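Local atomic coordinates of variant surface glycoprotein MITAT 1.1 (Trypanosoma brucei brucei, PDB entry 5LY9), a protein that coats the surface of the bloodstream parasite as a GPI-anchored glycoprotein and, by switching between antigenically distinct variants, lets it evade the host immune response. Residues Ile36-Lys41 and Ala263-Thr268; Ala73-Gly78 and Gln274-Ala279. All blocks are in the same frame, centred on the assembly; numbering follows the deposited sequence. Where two conformers were deposited one is given.

Contact 1: residues Ile36-Lys41 and Ala263-Thr268; sequences ISNIQK and AYTNET. With NAG (2-acetamido-2-deoxy-beta-D-glucopyranose), chain C.
The ring of Tyr-264 meets helix 24-55 through the end of Ile-39, whose CD1 lies 4.1 Å from the Tyr-264 CD1; the two side chains run side by side in the same direction. One ring face is covered from within the loop, where CB of Ala-263 sits 3.7 Å above the ring plane of Tyr-264, over its centre. This glycosylated loop, between helices 244-254 and 275-285, lies along the long helical hairpin of the VSG N-terminal domain.

The second flat group is the carboxamide of Asn-38. The N-acetyl methyl of the NAG, C8, lies over one face of the Asn-38 amide, 3.5 Å from its CG. That sugar is covalently joined to the loop, its C1 1.4 Å from ND2 of Asn-266, and it lies against the helix, its O3 3.6 Å from CB of Lys-41. With CG beside the backbone N (chi1 -78°), Asn-38 turns its amide toward the loop. ND2 of Asn-38 gives a weak, bent hydrogen bond to O of Tyr-264 (3.3 Å, 124° at the hydrogen), the acceptor being displaced from the amide plane toward the side of the methyl. A further weak bond runs from ND2 of Asn-38 to Ala-259 O, while CG2 of Thr-265 lies 4.0 Å from ND2 of Asn-38.

Two imperfect bonds thus share one buried amide nitrogen; the contact therefore probably relies largely on van der Waals packing, with the first sugar touching both the helix and the loop that carries it.

Contact 2: residues Ala73-Gly78 and Gln274-Ala279; sequences ARKTNG and QPTLKA
Arg-74 reaches across to Thr-276 and Ala-279, and its side chain can be followed atom by atom. CB of Arg-74 comes first, 3.6 Å from the methyl CG2 of Thr-276. The chain then runs out extended, and CD of Arg-74 passes the same methyl, CG2 of Thr-276, at 3.9 Å, so one threonine branch packs against the aliphatic stem at two points. At the tip, NH1 of Arg-74 lies 3.7 Å from CB of Ala-279, one turn further along the second helix. NH2 has its charged partner on the second subunit, where it forms a salt bridge with Asp-348.

Thr-276 uses its two branches differently. CG2 serves the arginine; OG1 of Thr-276 faces the other flank, 3.8 Å from CD of Lys-75, and is hydrogen-bonded to Glu-267. Lys-75 folds at chi2 and chi3 (-70° and -69°) instead of extending, and its NZ makes weak hydrogen bonds to the carbonyls of Thr-265 and Leu-262. No hydrogen bond joins the two segments directly: what meets between them is mostly hydrocarbon, with the polar ends tied to third parties.

The short helical segments pass with their axes 10.6 Å apart at 128° between their directions, and Gln-274 takes the N-cap position of helix 275-285. Leu-277 packs on Leu-67 and Tyr-71, earlier on helix 62-114, while Thr-76 and Ala-73 touch helix 24-55. Helix 275-285 thus packs against helix 62-114 of the long hairpin, and Arg-74 links this packing to the dimer interface through Asp-348 and Val-344 of the second subunit.

In the fold
Along the chain the segments alternate: 36-41, 73-78, 263-268, then 274-279. The first two lie on the consecutive helices 24-55 and 62-114, the long helical hairpin of this N-terminal VSG domain; the last two belong to a later stretch that returns to lie along it. Contact 1 and contact 2 are centred 11 Å apart and touch directly. Thr-76 OG1 is probably hydrogen-bonded to Ile-39 O between the two long helices, and Lys-75 of contact 2 reaches the glycosylated loop of contact 1. Both contacts also reach the second subunit, through residues of the two long helices.

Contact 1: residues Ile36-Lys41 and Ala263-Thr268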
# COMPACT_ATOMS: atom_id res chain seq x y z
N ILE A 36 -10.94 -4.91 -2.33
CA ILE A 36 -12.00 -4.03 -1.88
C ILE A 36 -13.29 -4.27 -2.70
O ILE A 36 -14.39 -4.35 -2.15
CB ILE A 36 -11.58 -2.57 -1.92
CG1 ILE A 36 -10.46 -2.28 -0.93
CG2 ILE A 36 -12.76 -1.72 -1.61
CD1 ILE A 36 -9.71 -0.97 -1.18
N SER A 37 -13.12 -4.44 -4.03
CA SER A 37 -14.22 -4.76 -4.86
C SER A 37 -14.96 -6.02 -4.40
O SER A 37 -16.18 -6.03 -4.34
CB SER A 37 -13.77 -4.91 -6.31
OG SER A 37 -14.86 -5.27 -7.12
N ASN A 38 -14.23 -7.06 -4.09
CA ASN A 38 -14.82 -8.30 -3.53
C ASN A 38 -15.57 -8.07 -2.22
O ASN A 38 -16.70 -8.56 -2.04
CB ASN A 38 -13.79 -9.40 -3.34
CG ASN A 38 -13.42 -10.10 -4.63
OD1 ASN A 38 -13.96 -9.82 -5.72
ND2 ASN A 38 -12.54 -11.06 -4.51
N ILE A 39 -14.97 -7.29 -1.35
CA ILE A 39 -15.65 -6.90 -0.09
C ILE A 39 -16.96 -6.18 -0.37
O ILE A 39 -18.00 -6.44 0.25
CB ILE A 39 -14.69 -6.04 0.77
CG1 ILE A 39 -13.58 -6.93 1.35
CG2 ILE A 39 -15.45 -5.36 1.92
CD1 ILE A 39 -12.37 -6.20 1.92
N GLN A 40 -16.90 -5.24 -1.28
CA GLN A 40 -18.09 -4.54 -1.79
C GLN A 40 -19.16 -5.38 -2.38
O GLN A 40 -20.33 -5.11 -2.10
CB GLN A 40 -17.77 -3.40 -2.74
CG GLN A 40 -16.95 -2.27 -2.11
CD GLN A 40 -16.50 -1.30 -3.20
OE1 GLN A 40 -15.88 -1.72 -4.19
NE2 GLN A 40 -16.84 -0.02 -3.03
N LYS A 41 -18.77 -6.35 -3.19
CA LYS A 41 -19.74 -7.24 -3.80
C LYS A 41 -20.46 -8.04 -2.72
O LYS A 41 -21.65 -8.33 -2.86
CB LYS A 41 -19.03 -8.21 -4.74
CG LYS A 41 -18.55 -7.50 -5.99
CD LYS A 41 -17.85 -8.50 -6.92
CE LYS A 41 -17.35 -7.77 -8.15
NZ LYS A 41 -16.54 -8.68 -8.98
N ALA A 263 -10.16 -14.98 2.72
CA ALA A 263 -10.67 -13.82 3.43
C ALA A 263 -11.63 -12.93 2.62
O ALA A 263 -12.43 -12.22 3.21
CB ALA A 263 -9.50 -12.97 4.02
N TYR A 264 -11.51 -12.93 1.31
CA TYR A 264 -12.17 -11.98 0.45
C TYR A 264 -13.05 -12.61 -0.61
O TYR A 264 -13.49 -11.91 -1.51
CB TYR A 264 -11.12 -11.04 -0.24
CG TYR A 264 -10.05 -10.58 0.72
CD1 TYR A 264 -10.37 -9.82 1.85
CD2 TYR A 264 -8.69 -10.91 0.51
CE1 TYR A 264 -9.37 -9.47 2.74
CE2 TYR A 264 -7.71 -10.51 1.36
CZ TYR A 264 -8.02 -9.78 2.51
OH TYR A 264 -7.08 -9.41 3.41
N THR A 265 -13.42 -13.89 -0.41
CA THR A 265 -14.25 -14.60 -1.35
C THR A 265 -15.28 -15.39 -0.60
O THR A 265 -15.14 -15.63 0.60
CB THR A 265 -13.40 -15.60 -2.19
OG1 THR A 265 -12.55 -16.35 -1.33
CG2 THR A 265 -12.52 -14.86 -3.17
N ASN A 266 -16.33 -15.76 -1.30
CA ASN A 266 -17.33 -16.66 -0.77
C ASN A 266 -16.78 -18.03 -0.46
O ASN A 266 -15.88 -18.55 -1.13
CB ASN A 266 -18.49 -16.75 -1.76
CG ASN A 266 -19.36 -15.47 -1.82
OD1 ASN A 266 -19.80 -14.90 -0.79
ND2 ASN A 266 -19.68 -15.07 -3.04
N GLU A 267 -17.32 -18.65 0.58
CA GLU A 267 -16.95 -20.02 0.95
C GLU A 267 -17.51 -20.98 -0.09
O GLU A 267 -18.48 -20.68 -0.79
CB GLU A 267 -17.45 -20.33 2.35
CG GLU A 267 -16.70 -19.43 3.34
CD GLU A 267 -17.13 -19.54 4.82
OE1 GLU A 267 -18.19 -20.14 5.12
OE2 GLU A 267 -16.47 -18.84 5.63
N THR A 268 -16.82 -22.11 -0.22
CA THR A 268 -17.08 -23.17 -1.18
C THR A 268 -17.23 -24.54 -0.48
O THR A 268 -16.98 -24.71 0.67
CB THR A 268 -15.92 -23.29 -2.22
OG1 THR A 268 -14.75 -23.75 -1.55
CG2 THR A 268 -15.67 -22.01 -2.84
C1 NAG C . -20.54 -13.95 -3.28
C2 NAG C . -20.08 -12.99 -4.37
C3 NAG C . -21.12 -11.98 -4.70
C4 NAG C . -22.41 -12.74 -5.06
C5 NAG C . -22.81 -13.65 -3.91
C6 NAG C . -24.05 -14.53 -4.17
C7 NAG C . -17.69 -12.54 -4.54
C8 NAG C . -16.49 -11.78 -4.04
N2 NAG C . -18.87 -12.31 -3.95
O3 NAG C . -20.70 -11.22 -5.83
O4 NAG C . -23.43 -11.75 -5.23
O5 NAG C . -21.76 -14.56 -3.69
O6 NAG C . -23.91 -15.19 -5.44
O7 NAG C . -17.59 -13.37 -5.42

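Contact 2: residues Ala73-Gly78 and Gln274-Ala279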
# COMPACT_ATOMS: atom_id res chain seq x y z
N ALA A 73 -23.06 -10.73 5.62
CA ALA A 73 -22.56 -9.76 6.61
C ALA A 73 -21.26 -10.19 7.27
O ALA A 73 -20.30 -9.42 7.28
CB ALA A 73 -23.60 -9.49 7.65
N ARG A 74 -21.20 -11.40 7.79
CA ARG A 74 -19.93 -11.86 8.38
C ARG A 74 -18.82 -11.78 7.39
O ARG A 74 -17.70 -11.40 7.73
CB ARG A 74 -19.99 -13.28 8.99
CG ARG A 74 -20.69 -13.33 10.31
CD ARG A 74 -20.23 -14.53 11.12
NE ARG A 74 -20.90 -14.59 12.40
CZ ARG A 74 -20.82 -15.60 13.24
NH1 ARG A 74 -20.05 -16.67 12.97
NH2 ARG A 74 -21.50 -15.55 14.35
N LYS A 75 -19.09 -12.19 6.16
CA LYS A 75 -18.03 -12.28 5.18
C LYS A 75 -17.53 -10.92 4.75
O LYS A 75 -16.32 -10.74 4.59
CB LYS A 75 -18.43 -13.09 3.98
CG LYS A 75 -18.53 -14.59 4.34
CD LYS A 75 -17.16 -15.28 4.61
CE LYS A 75 -16.32 -15.39 3.36
NZ LYS A 75 -14.88 -15.61 3.53
N THR A 76 -18.41 -9.94 4.53
CA THR A 76 -17.92 -8.62 4.15
C THR A 76 -17.28 -7.88 5.32
O THR A 76 -16.23 -7.31 5.21
CB THR A 76 -19.03 -7.79 3.49
OG1 THR A 76 -18.45 -6.61 2.98
CG2 THR A 76 -20.17 -7.46 4.47
N ASN A 77 -17.86 -7.98 6.50
CA ASN A 77 -17.36 -7.28 7.66
C ASN A 77 -16.04 -7.86 8.11
O ASN A 77 -15.09 -7.13 8.37
CB ASN A 77 -18.38 -7.32 8.74
CG ASN A 77 -19.64 -6.54 8.39
OD1 ASN A 77 -19.58 -5.51 7.73
ND2 ASN A 77 -20.76 -6.99 8.93
N GLY A 78 -15.93 -9.18 8.07
CA GLY A 78 -14.71 -9.89 8.46
C GLY A 78 -13.65 -9.67 7.39
O GLY A 78 -12.46 -9.54 7.70
N GLN A 274 -18.86 -25.00 5.02
CA GLN A 274 -18.63 -23.57 4.88
C GLN A 274 -18.67 -23.01 6.30
O GLN A 274 -19.74 -22.96 6.95
CB GLN A 274 -19.71 -22.98 3.97
CG GLN A 274 -19.69 -23.50 2.54
CD GLN A 274 -20.70 -22.85 1.67
OE1 GLN A 274 -21.23 -21.81 1.99
NE2 GLN A 274 -20.97 -23.45 0.55
N PRO A 275 -17.48 -22.68 6.85
CA PRO A 275 -17.49 -22.52 8.33
C PRO A 275 -18.31 -21.35 8.84
O PRO A 275 -18.92 -21.46 9.93
CB PRO A 275 -16.01 -22.40 8.75
CG PRO A 275 -15.28 -22.35 7.48
CD PRO A 275 -16.10 -22.77 6.32
N THR A 276 -18.45 -20.30 8.02
CA THR A 276 -19.19 -19.12 8.45
C THR A 276 -20.67 -19.49 8.40
O THR A 276 -21.44 -19.17 9.28
CB THR A 276 -18.90 -17.93 7.55
OG1 THR A 276 -17.49 -17.66 7.61
CG2 THR A 276 -19.72 -16.72 7.95
N LEU A 277 -21.06 -20.16 7.31
CA LEU A 277 -22.46 -20.61 7.19
C LEU A 277 -22.84 -21.51 8.35
O LEU A 277 -23.88 -21.34 8.99
CB LEU A 277 -22.70 -21.30 5.81
CG LEU A 277 -24.16 -21.41 5.39
CD1 LEU A 277 -24.74 -20.04 5.16
CD2 LEU A 277 -24.27 -22.32 4.17
N LYS A 278 -22.04 -22.51 8.60
CA LYS A 278 -22.35 -23.50 9.60
C LYS A 278 -22.46 -22.83 10.97
O LYS A 278 -23.38 -23.14 11.75
CB LYS A 278 -21.23 -24.59 9.61
CG LYS A 278 -21.49 -25.70 10.60
CD LYS A 278 -20.25 -26.56 10.77
CE LYS A 278 -20.69 -27.82 11.46
NZ LYS A 278 -19.46 -28.57 11.90
N ALA A 279 -21.51 -21.92 11.26
CA ALA A 279 -21.50 -21.23 12.60
C ALA A 279 -22.74 -20.39 12.77
O ALA A 279 -23.32 -20.32 13.88
CB ALA A 279 -20.29 -20.38 12.76